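Side-chain contacts in putative mandelate racemase (Bordetella bronchiseptica, PDB 3OZY), which is of unknown function but binds magnesium and, as a member of the enolase superfamily, probably abstracts a proton next to the carboxylate of an acid-sugar substrate: residues Phe328-Asp331 against Leu337-Arg340; Asn307-Val312 against Ala342-Lys347; Glu236-Leu241 against Asn263-Asn268; Tyr257-Phe262 against Ile284-Ala289; Asp157-Trp162 against Arg186-Arg191. All blocks are in the same frame, centred on the assembly; numbering follows the deposited sequence. Where two conformers were deposited one is given.

Contact 1 of 5, residues Phe328-Asp331 against Leu337-Arg340; sequences FEWD and LMTR
Met338 sets its CE methyl over one face of the Trp330 indole. The methyl lies 3.2 Å above the ring plane, displaced toward the rim. Its nearest ring atom is NE1, with Met338 CE 3.4 Å from Trp330 NE1, and CE2 follows at 3.6 Å from the same methyl. This is close packing, consistent with a CH-pi contact. The methionine reaches the ring because its chain folds at chi2 (-66°) and again at chi3 (-68°). Strand 328-331 lies parallel to strand 139-146, the last strand of the beta-alpha barrel beside the first, with Trp330 also resting on Val312 of helix 309-321. The contact is slacker at Asp331, where OD2 comes no nearer than 4.0 Å to Met338 CG. That carboxylate is occupied by other partners: Thr333, Asn335 and a salt bridge to Arg33, from strand 32-42 of the N-terminal domain. Beyond Met338 the loop turns to solvent. Thr339 and Arg340 are exposed there, and neither touches the strand segment.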
# COMPACT_ATOMS: atom_id res chain seq x y z
N PHE A 328 -26.69 1.05 -0.39
CA PHE A 328 -25.81 2.17 -0.07
C PHE A 328 -25.50 2.25 1.42
O PHE A 328 -26.40 2.43 2.24
CB PHE A 328 -26.43 3.50 -0.52
CG PHE A 328 -25.51 4.66 -0.32
CD1 PHE A 328 -24.43 4.84 -1.16
CD2 PHE A 328 -25.68 5.53 0.74
CE1 PHE A 328 -23.55 5.88 -0.98
CE2 PHE A 328 -24.80 6.58 0.93
CZ PHE A 328 -23.73 6.75 0.07
N GLU A 329 -24.22 2.13 1.76
CA GLU A 329 -23.80 2.09 3.16
C GLU A 329 -24.03 3.41 3.89
O GLU A 329 -23.56 4.46 3.45
CB GLU A 329 -22.32 1.69 3.26
CG GLU A 329 -21.85 1.56 4.70
CD GLU A 329 -20.48 0.93 4.83
OE1 GLU A 329 -19.61 1.13 3.95
OE2 GLU A 329 -20.25 0.23 5.84
N TRP A 330 -24.75 3.35 5.01
CA TRP A 330 -24.98 4.52 5.84
C TRP A 330 -24.63 4.24 7.30
O TRP A 330 -25.34 3.52 8.00
CB TRP A 330 -26.43 5.04 5.73
CG TRP A 330 -26.52 6.43 6.26
CD1 TRP A 330 -26.51 6.81 7.58
CD2 TRP A 330 -26.58 7.64 5.50
NE1 TRP A 330 -26.56 8.18 7.67
CE2 TRP A 330 -26.61 8.71 6.41
CE3 TRP A 330 -26.62 7.92 4.13
CZ2 TRP A 330 -26.67 10.05 6.00
CZ3 TRP A 330 -26.69 9.24 3.72
CH2 TRP A 330 -26.71 10.29 4.65
N ASP A 331 -23.53 4.85 7.76
CA ASP A 331 -23.04 4.73 9.14
C ASP A 331 -24.09 5.22 10.13
O ASP A 331 -24.43 6.41 10.13
CB ASP A 331 -21.78 5.61 9.24
CG ASP A 331 -21.09 5.60 10.60
OD1 ASP A 331 -21.61 5.03 11.59
OD2 ASP A 331 -19.99 6.18 10.67
N LEU A 337 -19.03 13.33 12.94
CA LEU A 337 -18.68 13.67 11.56
C LEU A 337 -19.79 13.34 10.57
O LEU A 337 -19.74 13.78 9.41
CB LEU A 337 -17.36 13.00 11.16
CG LEU A 337 -16.18 13.32 12.07
CD1 LEU A 337 -14.99 12.45 11.67
CD2 LEU A 337 -15.82 14.81 12.06
N MET A 338 -20.79 12.59 11.03
CA MET A 338 -21.97 12.28 10.22
C MET A 338 -23.13 13.25 10.46
O MET A 338 -24.10 13.26 9.70
CB MET A 338 -22.48 10.87 10.50
CG MET A 338 -21.63 9.77 9.88
SD MET A 338 -21.68 9.76 8.08
CE MET A 338 -23.38 9.26 7.81
N THR A 339 -23.04 14.04 11.52
CA THR A 339 -24.18 14.87 11.91
C THR A 339 -23.88 16.36 11.97
O THR A 339 -24.74 17.18 11.65
CB THR A 339 -24.73 14.45 13.30
OG1 THR A 339 -23.69 14.55 14.27
CG2 THR A 339 -25.27 13.02 13.27
N ARG A 340 -22.67 16.72 12.38
CA ARG A 340 -22.37 18.11 12.71
C ARG A 340 -21.34 18.80 11.82
O ARG A 340 -21.12 20.01 11.93
CB ARG A 340 -21.95 18.21 14.18
CG ARG A 340 -23.09 17.95 15.15
CD ARG A 340 -22.59 17.71 16.58
NE ARG A 340 -21.85 18.86 17.09
CZ ARG A 340 -21.10 18.83 18.19
NH1 ARG A 340 -20.99 17.71 18.89
NH2 ARG A 340 -20.45 19.92 18.58

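Contact 2 of 5, residues Asn307-Val312 against Ala342-Lys347; sequences NDIITV and ASYDLK
Asp308 OD1 is gripped by two backbone amides at the start of the helix that brings Ile309 against Ala342 and Tyr344. Thr311 N donates to Asp308 OD1 at 2.9 Å and approaches from above the carboxylate plane. Ile310 N adds a weak, strongly bent bond to the same oxygen. Asp308 is thus the N-cap of helix 309-321. Its other oxygen is held as well: Asn307 ND2 donates to Asp308 OD2 at 2.9 Å, on the anti side of the carboxylate, and Ser51 also bonds there. These bonds fix the first turn from which Ile309 projects. In Ile309, CG1 is anti to the backbone N (chi1 -162°), which sends the two branches to different partners. CG2 meets the methyl of Ala342, with Ile309 CG2 3.9 Å from Ala342 CB. The other branch goes to Tyr344: Ile309 CG1 is 3.7 Å from the carbonyl O of Tyr344, and Ile309 CD1 is 4.0 Å from Tyr344 CD2. The tyrosine ring is met obliquely, and its hydroxyl bonds to the Gln354 carbonyl. The helix belongs to the beta-alpha barrel, and segment 342-347 is part of the loop between strands 328-331 and 352-353. No hydrogen bond crosses between the segments. The polar groups order the helix start, while between these segments the loop rests on it mainly through apolar side chains.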
# COMPACT_ATOMS: atom_id res chain seq x y z
N ASN A 307 -16.86 6.56 7.03
CA ASN A 307 -15.93 7.34 7.85
C ASN A 307 -16.53 8.67 8.27
O ASN A 307 -16.48 9.03 9.45
CB ASN A 307 -14.58 7.60 7.17
CG ASN A 307 -13.54 8.09 8.16
OD1 ASN A 307 -13.06 7.32 8.98
ND2 ASN A 307 -13.23 9.39 8.12
N ASP A 308 -17.07 9.42 7.33
CA ASP A 308 -17.61 10.75 7.63
C ASP A 308 -18.61 11.16 6.55
O ASP A 308 -18.79 10.45 5.57
CB ASP A 308 -16.47 11.76 7.75
CG ASP A 308 -15.63 11.84 6.48
OD1 ASP A 308 -16.17 12.33 5.47
OD2 ASP A 308 -14.46 11.41 6.50
N ILE A 309 -19.26 12.30 6.72
CA ILE A 309 -20.32 12.68 5.80
C ILE A 309 -19.79 13.02 4.41
O ILE A 309 -20.52 12.93 3.42
CB ILE A 309 -21.19 13.83 6.37
CG1 ILE A 309 -22.53 13.91 5.63
CG2 ILE A 309 -20.43 15.15 6.30
CD1 ILE A 309 -23.44 12.73 5.86
N ILE A 310 -18.52 13.41 4.32
CA ILE A 310 -17.93 13.69 3.02
C ILE A 310 -17.69 12.40 2.25
O ILE A 310 -18.01 12.32 1.06
CB ILE A 310 -16.63 14.49 3.14
CG1 ILE A 310 -16.91 15.81 3.85
CG2 ILE A 310 -15.99 14.69 1.76
CD1 ILE A 310 -15.75 16.78 3.80
N THR A 311 -17.18 11.38 2.93
CA THR A 311 -16.99 10.11 2.22
C THR A 311 -18.34 9.53 1.80
O THR A 311 -18.47 8.96 0.73
CB THR A 311 -16.14 9.08 3.03
OG1 THR A 311 -16.82 8.64 4.22
CG2 THR A 311 -14.81 9.67 3.45
N VAL A 312 -19.35 9.69 2.65
CA VAL A 312 -20.70 9.30 2.29
C VAL A 312 -21.21 10.08 1.06
O VAL A 312 -21.64 9.48 0.07
CB VAL A 312 -21.65 9.45 3.49
CG1 VAL A 312 -23.13 9.35 3.07
CG2 VAL A 312 -21.31 8.39 4.53
N ALA A 342 -21.44 18.96 8.39
CA ALA A 342 -22.05 19.59 7.22
C ALA A 342 -23.56 19.63 7.29
O ALA A 342 -24.18 18.94 8.09
CB ALA A 342 -21.59 18.88 5.96
N SER A 343 -24.15 20.43 6.40
CA SER A 343 -25.59 20.66 6.37
C SER A 343 -26.40 19.49 5.81
O SER A 343 -27.62 19.49 5.90
CB SER A 343 -25.88 21.92 5.56
OG SER A 343 -25.29 21.84 4.27
N TYR A 344 -25.72 18.50 5.24
CA TYR A 344 -26.40 17.34 4.66
C TYR A 344 -26.60 16.23 5.69
O TYR A 344 -25.63 15.76 6.28
CB TYR A 344 -25.63 16.82 3.45
CG TYR A 344 -26.23 15.58 2.84
CD1 TYR A 344 -27.45 15.63 2.17
CD2 TYR A 344 -25.59 14.35 2.95
CE1 TYR A 344 -28.01 14.49 1.61
CE2 TYR A 344 -26.14 13.21 2.40
CZ TYR A 344 -27.34 13.28 1.73
OH TYR A 344 -27.88 12.14 1.19
N ASP A 345 -27.85 15.82 5.88
CA ASP A 345 -28.25 14.88 6.94
C ASP A 345 -28.95 13.63 6.38
O ASP A 345 -29.44 13.65 5.26
CB ASP A 345 -29.24 15.55 7.89
CG ASP A 345 -28.65 16.75 8.60
OD1 ASP A 345 -27.42 16.79 8.77
OD2 ASP A 345 -29.42 17.66 8.98
N LEU A 346 -29.02 12.57 7.19
CA LEU A 346 -29.82 11.40 6.84
C LEU A 346 -31.29 11.76 6.72
O LEU A 346 -31.88 12.33 7.64
CB LEU A 346 -29.66 10.28 7.88
CG LEU A 346 -30.50 9.01 7.68
CD1 LEU A 346 -30.11 8.27 6.40
CD2 LEU A 346 -30.35 8.10 8.88
N LYS A 347 -31.89 11.40 5.58
CA LYS A 347 -33.33 11.51 5.39
C LYS A 347 -33.82 10.34 4.55
O LYS A 347 -33.53 10.27 3.35
CB LYS A 347 -33.70 12.83 4.72
CG LYS A 347 -35.19 13.05 4.55
CD LYS A 347 -35.49 14.34 3.80
CE LYS A 347 -34.91 15.54 4.53
NZ LYS A 347 -35.51 15.73 5.88

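Contact 3 of 5, residues Glu236-Leu241 against Asn263-Asn268; sequences EGHRIL and NDYIRN
Tyr265 turns the edge of its ring to the face of His238. The centroids are 5.1 Å apart and the planes stand at 75°, an edge-to-face (T-shaped) pair. Tyr265 CE2 does most of the touching, 3.6 Å from His238 CG. Tyr265 OH lies over the imidazole as well, 3.4 Å from His238 CE1. Both rings are tethered by backbone carbonyls: Tyr265 OH bonds to Ile232 O, and His238 ND1 to Asp234 O. At the end of the segment comes Asn268. Its ND2 donates to Asp264 O at 2.7 Å, which ties the side chain back to its own helix. The backbone O of Asn268 sits 3.2 Å from Arg239 CG, against the aliphatic part of that arginine. The guanidinium itself grips Glu236 side-on, one nitrogen to each oxygen. A water donates to Glu236 OE1 at 2.7 Å and, weakly, to Asn268 OD1, bridging the segments. Helices 235-242 and 258-267 pack here as successive outer helices of the beta-alpha barrel, with strand 249-252 between them in the chain.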
# COMPACT_ATOMS: atom_id res chain seq x y z
N GLU A 236 -7.65 -16.33 -4.00
CA GLU A 236 -8.14 -17.68 -4.28
C GLU A 236 -9.22 -18.13 -3.29
O GLU A 236 -10.19 -18.80 -3.68
CB GLU A 236 -6.97 -18.67 -4.32
CG GLU A 236 -7.34 -20.15 -4.35
CD GLU A 236 -7.99 -20.61 -5.64
OE1 GLU A 236 -8.25 -19.77 -6.53
OE2 GLU A 236 -8.26 -21.82 -5.77
N GLY A 237 -9.07 -17.77 -2.02
CA GLY A 237 -10.09 -18.09 -1.04
C GLY A 237 -11.44 -17.52 -1.40
O GLY A 237 -12.48 -18.16 -1.18
N HIS A 238 -11.45 -16.30 -1.93
CA HIS A 238 -12.70 -15.67 -2.32
C HIS A 238 -13.31 -16.41 -3.52
O HIS A 238 -14.53 -16.58 -3.61
CB HIS A 238 -12.48 -14.19 -2.65
CG HIS A 238 -12.20 -13.33 -1.45
ND1 HIS A 238 -10.96 -13.25 -0.85
CD2 HIS A 238 -13.00 -12.47 -0.76
CE1 HIS A 238 -11.00 -12.39 0.16
NE2 HIS A 238 -12.23 -11.90 0.23
N ARG A 239 -12.45 -16.85 -4.44
CA ARG A 239 -12.94 -17.66 -5.56
C ARG A 239 -13.60 -18.94 -5.04
O ARG A 239 -14.67 -19.33 -5.52
CB ARG A 239 -11.82 -18.01 -6.54
CG ARG A 239 -12.35 -18.75 -7.78
CD ARG A 239 -11.24 -19.45 -8.57
NE ARG A 239 -10.68 -20.57 -7.83
CZ ARG A 239 -11.31 -21.72 -7.62
NH1 ARG A 239 -12.53 -21.92 -8.10
NH2 ARG A 239 -10.71 -22.68 -6.91
N ILE A 240 -12.97 -19.58 -4.06
CA ILE A 240 -13.53 -20.81 -3.49
C ILE A 240 -14.92 -20.56 -2.92
O ILE A 240 -15.85 -21.35 -3.13
CB ILE A 240 -12.58 -21.38 -2.43
CG1 ILE A 240 -11.30 -21.90 -3.12
CG2 ILE A 240 -13.25 -22.51 -1.65
CD1 ILE A 240 -10.16 -22.22 -2.18
N LEU A 241 -15.09 -19.45 -2.20
CA LEU A 241 -16.40 -19.12 -1.64
C LEU A 241 -17.43 -18.88 -2.75
O LEU A 241 -18.55 -19.39 -2.70
CB LEU A 241 -16.32 -17.89 -0.74
CG LEU A 241 -15.49 -18.06 0.53
CD1 LEU A 241 -15.31 -16.72 1.24
CD2 LEU A 241 -16.15 -19.08 1.45
N ASN A 263 -9.40 -5.74 -10.73
CA ASN A 263 -9.15 -6.52 -11.94
C ASN A 263 -8.59 -7.89 -11.58
O ASN A 263 -8.99 -8.90 -12.15
CB ASN A 263 -8.20 -5.76 -12.86
CG ASN A 263 -7.83 -6.56 -14.10
OD1 ASN A 263 -6.67 -6.97 -14.26
ND2 ASN A 263 -8.80 -6.79 -14.96
N ASP A 264 -7.69 -7.93 -10.61
CA ASP A 264 -7.15 -9.22 -10.18
C ASP A 264 -8.23 -10.12 -9.60
O ASP A 264 -8.24 -11.32 -9.85
CB ASP A 264 -6.01 -9.04 -9.18
CG ASP A 264 -4.71 -8.64 -9.84
OD1 ASP A 264 -4.56 -8.86 -11.06
OD2 ASP A 264 -3.84 -8.11 -9.14
N TYR A 265 -9.14 -9.56 -8.80
CA TYR A 265 -10.25 -10.36 -8.30
C TYR A 265 -11.15 -10.85 -9.43
O TYR A 265 -11.53 -12.02 -9.46
CB TYR A 265 -11.06 -9.59 -7.25
CG TYR A 265 -10.57 -9.77 -5.83
CD1 TYR A 265 -9.43 -9.12 -5.37
CD2 TYR A 265 -11.26 -10.58 -4.94
CE1 TYR A 265 -8.98 -9.29 -4.07
CE2 TYR A 265 -10.83 -10.76 -3.65
CZ TYR A 265 -9.69 -10.11 -3.21
OH TYR A 265 -9.28 -10.30 -1.91
N ILE A 266 -11.48 -9.96 -10.35
CA ILE A 266 -12.36 -10.34 -11.46
C ILE A 266 -11.74 -11.43 -12.33
O ILE A 266 -12.41 -12.39 -12.71
CB ILE A 266 -12.76 -9.11 -12.30
CG1 ILE A 266 -13.62 -8.15 -11.48
CG2 ILE A 266 -13.48 -9.54 -13.59
CD1 ILE A 266 -13.86 -6.84 -12.16
N ARG A 267 -10.46 -11.29 -12.64
CA ARG A 267 -9.76 -12.26 -13.49
C ARG A 267 -9.64 -13.63 -12.84
O ARG A 267 -9.39 -14.64 -13.51
CB ARG A 267 -8.37 -11.75 -13.88
CG ARG A 267 -8.38 -10.59 -14.84
CD ARG A 267 -6.97 -10.20 -15.26
NE ARG A 267 -6.33 -11.25 -16.06
CZ ARG A 267 -5.28 -11.96 -15.67
NH1 ARG A 267 -4.74 -11.75 -14.48
NH2 ARG A 267 -4.78 -12.89 -16.47
N ASN A 268 -9.81 -13.67 -11.53
CA ASN A 268 -9.79 -14.92 -10.80
C ASN A 268 -11.18 -15.39 -10.35
O ASN A 268 -11.28 -16.27 -9.50
CB ASN A 268 -8.83 -14.82 -9.63
CG ASN A 268 -7.39 -14.78 -10.09
OD1 ASN A 268 -6.83 -15.80 -10.48
ND2 ASN A 268 -6.79 -13.59 -10.08
O HOH W 1 -7.66 -17.50 -7.84

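Contact 4 of 5, residues Tyr257-Phe262 against Ile284-Ala289; sequences YTRNAF and ITEALA
Arg259 and Glu286 cross at about a right angle between neighbouring outer helices of the beta-alpha barrel, 258-267 and 284-296. The axes of the short helical segments run 29° apart, 9.7 Å at their closest. The guanidinium is turned side-on to the carboxylate, and the two planes make 47°. Both carboxylate oxygens lie close to the guanidinium plane, yet NE and NH2 come to them from above the carboxylate plane. Arg259 NH2 donates to Glu286 OE1 at 2.9 Å, and Arg259 NE to Glu286 OE2 at 3.1 Å, both nearly straight; together they make a salt bridge. OE2 also takes the backbone amide, Arg259 N, at 2.7 Å through its anti lone pair. One oxygen thus binds both the main chain and the side chain of Arg259. With chi1 at 73°, Arg259 CG sits between the backbone N and the carbonyl carbon, and the chain stays on the side of its own amide. Thr258 CB packs 3.6 Å from Glu286 OE2. Ala289 CB lies over the centre of one guanidinium face, 3.2 Å from Arg259 CZ.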
# COMPACT_ATOMS: atom_id res chain seq x y z
N TYR A 257 -7.12 -1.40 -3.26
CA TYR A 257 -6.81 -0.09 -3.81
C TYR A 257 -6.61 -0.10 -5.32
O TYR A 257 -5.88 -0.95 -5.85
CB TYR A 257 -5.55 0.47 -3.13
CG TYR A 257 -5.75 0.74 -1.66
CD1 TYR A 257 -6.18 1.99 -1.22
CD2 TYR A 257 -5.52 -0.25 -0.70
CE1 TYR A 257 -6.38 2.24 0.12
CE2 TYR A 257 -5.73 -0.00 0.65
CZ TYR A 257 -6.15 1.25 1.05
OH TYR A 257 -6.37 1.54 2.39
N THR A 258 -7.23 0.88 -5.98
CA THR A 258 -7.18 1.08 -7.43
C THR A 258 -7.92 0.00 -8.20
O THR A 258 -8.21 -1.08 -7.69
CB THR A 258 -5.74 1.21 -8.03
OG1 THR A 258 -5.18 -0.09 -8.24
CG2 THR A 258 -4.84 2.08 -7.16
N ARG A 259 -8.19 0.31 -9.47
CA ARG A 259 -8.84 -0.66 -10.34
C ARG A 259 -8.00 -1.92 -10.52
O ARG A 259 -8.53 -2.97 -10.89
CB ARG A 259 -9.14 -0.03 -11.70
CG ARG A 259 -7.92 0.17 -12.57
CD ARG A 259 -8.29 1.04 -13.77
NE ARG A 259 -8.46 2.44 -13.38
CZ ARG A 259 -8.89 3.39 -14.21
NH1 ARG A 259 -9.23 3.10 -15.46
NH2 ARG A 259 -8.98 4.64 -13.78
N ASN A 260 -6.69 -1.82 -10.28
CA ASN A 260 -5.81 -2.98 -10.46
C ASN A 260 -6.14 -4.12 -9.51
O ASN A 260 -6.09 -5.29 -9.88
CB ASN A 260 -4.35 -2.56 -10.29
CG ASN A 260 -3.97 -1.43 -11.19
OD1 ASN A 260 -3.65 -0.32 -10.74
ND2 ASN A 260 -4.01 -1.69 -12.49
N ALA A 261 -6.48 -3.77 -8.27
CA ALA A 261 -6.84 -4.79 -7.28
C ALA A 261 -8.09 -5.53 -7.72
O ALA A 261 -8.17 -6.76 -7.67
CB ALA A 261 -7.07 -4.15 -5.91
N PHE A 262 -9.09 -4.76 -8.15
CA PHE A 262 -10.37 -5.35 -8.53
C PHE A 262 -10.26 -6.17 -9.81
O PHE A 262 -10.93 -7.20 -9.95
CB PHE A 262 -11.46 -4.28 -8.56
CG PHE A 262 -11.68 -3.66 -7.21
CD1 PHE A 262 -12.47 -4.28 -6.26
CD2 PHE A 262 -11.00 -2.51 -6.86
CE1 PHE A 262 -12.64 -3.72 -4.99
CE2 PHE A 262 -11.14 -1.95 -5.60
CZ PHE A 262 -11.96 -2.56 -4.65
N ILE A 284 -13.00 9.85 -6.66
CA ILE A 284 -14.13 9.76 -7.57
C ILE A 284 -13.64 9.30 -8.95
O ILE A 284 -14.26 8.45 -9.58
CB ILE A 284 -14.86 11.11 -7.63
CG1 ILE A 284 -15.71 11.29 -6.37
CG2 ILE A 284 -15.70 11.21 -8.89
CD1 ILE A 284 -16.34 12.68 -6.21
N THR A 285 -12.52 9.84 -9.41
CA THR A 285 -11.98 9.46 -10.72
C THR A 285 -11.78 7.95 -10.83
O THR A 285 -12.17 7.32 -11.82
CB THR A 285 -10.66 10.19 -10.97
OG1 THR A 285 -10.88 11.60 -10.85
CG2 THR A 285 -10.10 9.88 -12.36
N GLU A 286 -11.21 7.36 -9.79
CA GLU A 286 -10.90 5.94 -9.80
C GLU A 286 -12.15 5.08 -9.56
O GLU A 286 -12.34 4.04 -10.21
CB GLU A 286 -9.80 5.62 -8.80
CG GLU A 286 -9.21 4.22 -8.93
CD GLU A 286 -8.38 4.01 -10.19
OE1 GLU A 286 -8.23 4.95 -11.00
OE2 GLU A 286 -7.89 2.88 -10.38
N ALA A 287 -13.02 5.50 -8.64
CA ALA A 287 -14.25 4.75 -8.40
C ALA A 287 -15.13 4.69 -9.64
O ALA A 287 -15.79 3.67 -9.89
CB ALA A 287 -15.03 5.36 -7.23
N LEU A 288 -15.16 5.76 -10.43
CA LEU A 288 -15.90 5.76 -11.69
C LEU A 288 -15.44 4.62 -12.59
O LEU A 288 -16.26 3.91 -13.19
CB LEU A 288 -15.74 7.08 -12.43
CG LEU A 288 -16.52 8.26 -11.87
CD1 LEU A 288 -16.06 9.53 -12.56
CD2 LEU A 288 -18.02 8.05 -12.07
N ALA A 289 -14.13 4.45 -12.69
CA ALA A 289 -13.56 3.43 -13.55
C ALA A 289 -13.87 2.04 -13.00
O ALA A 289 -14.18 1.11 -13.75
CB ALA A 289 -12.07 3.63 -13.67

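Contact 5 of 5, residues Asp157-Trp162 against Arg186-Arg191; sequences DELAGW and RAMRQR
Arg191 leaves its helix with CG anti to the backbone N (chi1 -178°), then bends at chi2 and chi3, and this curl brings the guanidinium to Asp157. The end of Asp157 in turn comes toward Arg191, although its CB points away. The guanidinium grips end-on, and both terminal nitrogens go to one oxygen. Arg191 NH1 donates to Asp157 OD1 at 2.8 Å along the anti lone pair. Arg191 NH2 donates to Asp157 OD1 at 3.0 Å from above the carboxylate plane. The two planes are 52° apart. Arg191 was modelled in two conformers, so this surface salt bridge may not be formed in every molecule. Ala160 CB sits near the arginine at van der Waals distance. The buried half of the contact is apolar. Leu159 and Met188 cross at about a right angle, with Leu159 CD2 3.7 Å from Met188 CB and 4.0 Å from Met188 CE. Segments 157-162 and 186-191 cross at -40°, with axes 9.2 Å apart at closest. They belong to successive outer helices of the beta-alpha barrel, 152-164 and 178-192. Leu159 and Met188 both rest on Ile146 of strand 139-146 and Ile198 of strand 197-201.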
# COMPACT_ATOMS: atom_id res chain seq x y z
N ASP A 157 -33.23 -7.10 18.16
CA ASP A 157 -33.80 -5.83 18.62
C ASP A 157 -33.19 -4.67 17.85
O ASP A 157 -33.90 -3.77 17.41
CB ASP A 157 -33.55 -5.61 20.12
CG ASP A 157 -34.46 -6.44 21.01
OD1 ASP A 157 -35.48 -6.98 20.53
OD2 ASP A 157 -34.14 -6.53 22.22
N GLU A 158 -31.87 -4.67 17.71
CA GLU A 158 -31.23 -3.56 17.03
C GLU A 158 -31.64 -3.51 15.56
O GLU A 158 -31.93 -2.44 15.02
CB GLU A 158 -29.70 -3.58 17.17
CG GLU A 158 -29.12 -2.32 16.56
CD GLU A 158 -27.65 -2.10 16.81
OE1 GLU A 158 -27.03 -2.84 17.60
OE2 GLU A 158 -27.13 -1.14 16.18
N LEU A 159 -31.71 -4.67 14.90
CA LEU A 159 -32.16 -4.71 13.51
C LEU A 159 -33.57 -4.16 13.38
O LEU A 159 -33.84 -3.32 12.52
CB LEU A 159 -32.10 -6.13 12.96
CG LEU A 159 -32.61 -6.28 11.52
CD1 LEU A 159 -31.79 -5.40 10.57
CD2 LEU A 159 -32.56 -7.74 11.09
N ALA A 160 -34.47 -4.64 14.24
CA ALA A 160 -35.85 -4.16 14.21
C ALA A 160 -35.92 -2.64 14.41
O ALA A 160 -36.72 -1.97 13.77
CB ALA A 160 -36.69 -4.88 15.26
N GLY A 161 -35.06 -2.11 15.27
CA GLY A 161 -34.97 -0.68 15.48
C GLY A 161 -34.59 0.10 14.22
O GLY A 161 -35.20 1.12 13.90
N TRP A 162 -33.58 -0.38 13.49
CA TRP A 162 -33.18 0.31 12.25
C TRP A 162 -34.26 0.21 11.17
O TRP A 162 -34.49 1.15 10.42
CB TRP A 162 -31.80 -0.17 11.75
CG TRP A 162 -30.72 0.19 12.70
CD1 TRP A 162 -29.88 -0.66 13.35
CD2 TRP A 162 -30.40 1.51 13.17
NE1 TRP A 162 -29.04 0.05 14.18
CE2 TRP A 162 -29.35 1.38 14.10
CE3 TRP A 162 -30.91 2.79 12.89
CZ2 TRP A 162 -28.78 2.48 14.74
CZ3 TRP A 162 -30.34 3.88 13.54
CH2 TRP A 162 -29.30 3.71 14.45
N ARG A 186 -29.75 -15.91 12.82
CA ARG A 186 -31.00 -16.65 12.85
C ARG A 186 -32.09 -15.85 13.58
O ARG A 186 -33.22 -15.78 13.12
CB ARG A 186 -30.83 -18.04 13.47
CG ARG A 186 -29.98 -18.98 12.61
CD ARG A 186 -30.03 -20.41 13.13
NE ARG A 186 -28.88 -21.19 12.71
CZ ARG A 186 -27.81 -21.42 13.47
NH1 ARG A 186 -27.75 -20.91 14.70
NH2 ARG A 186 -26.80 -22.14 13.01
N ALA A 187 -31.73 -15.22 14.69
CA ALA A 187 -32.70 -14.43 15.45
C ALA A 187 -33.13 -13.20 14.66
O ALA A 187 -34.30 -12.83 14.64
CB ALA A 187 -32.12 -14.02 16.80
N MET A 188 -32.16 -12.55 14.00
CA MET A 188 -32.45 -11.38 13.18
C MET A 188 -33.43 -11.69 12.05
O MET A 188 -34.41 -10.98 11.86
CB MET A 188 -31.15 -10.80 12.61
CG MET A 188 -30.30 -10.09 13.66
SD MET A 188 -28.59 -9.90 13.13
CE MET A 188 -28.78 -8.73 11.80
N ARG A 189 -33.18 -12.77 11.31
CA ARG A 189 -34.05 -13.14 10.20
C ARG A 189 -35.46 -13.48 10.69
O ARG A 189 -36.45 -13.08 10.08
CB ARG A 189 -33.45 -14.31 9.42
CG ARG A 189 -34.37 -14.87 8.34
CD ARG A 189 -34.72 -13.82 7.30
NE ARG A 189 -33.57 -13.50 6.46
CZ ARG A 189 -33.40 -12.35 5.81
NH1 ARG A 189 -34.31 -11.38 5.90
NH2 ARG A 189 -32.32 -12.17 5.06
N GLN A 190 -35.55 -14.22 11.79
CA GLN A 190 -36.85 -14.57 12.34
C GLN A 190 -37.64 -13.33 12.73
O GLN A 190 -38.85 -13.25 12.52
CB GLN A 190 -36.69 -15.50 13.54
CG GLN A 190 -38.01 -16.00 14.10
CD GLN A 190 -37.82 -17.04 15.18
OE1 GLN A 190 -36.89 -16.97 15.98
NE2 GLN A 190 -38.70 -18.03 15.21
N ARG A 191 -36.95 -12.35 13.29
CA ARG A 191 -37.60 -11.13 13.76
C ARG A 191 -38.18 -10.29 12.63
O ARG A 191 -39.32 -9.82 12.71
CB ARG A 191 -36.63 -10.30 14.61
CG ARG A 191 -37.23 -9.02 15.19
CD ARG A 191 -38.18 -9.32 16.35
NE ARG A 191 -37.47 -9.85 17.50
CZ ARG A 191 -36.81 -9.10 18.38
NH1 ARG A 191 -36.80 -7.78 18.24
NH2 ARG A 191 -36.17 -9.66 19.39

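All five contacts lie in the C-terminal beta-alpha barrel. Contact 5 comes first along the chain, joining helices 152-164 and 178-192. Contacts 3 and 4 follow and share helix 258-267; their segments alternate in sequence, and their centres are 17 Å apart. They tie three successive outer helices together, and both reach the second subunit. Contacts 1 and 2 come last, with centres only 5 Å apart. They touch, for example through a probable hydrogen bond between Leu337 O and Ile309 N. Contacts 4 and 5 are the most distant, about 35 Å between centres. Contacts 3, 4 and 5 join neighbouring helices of the barrel's outer layer, and contacts 1 and 2 seat the loop that follows its last strand.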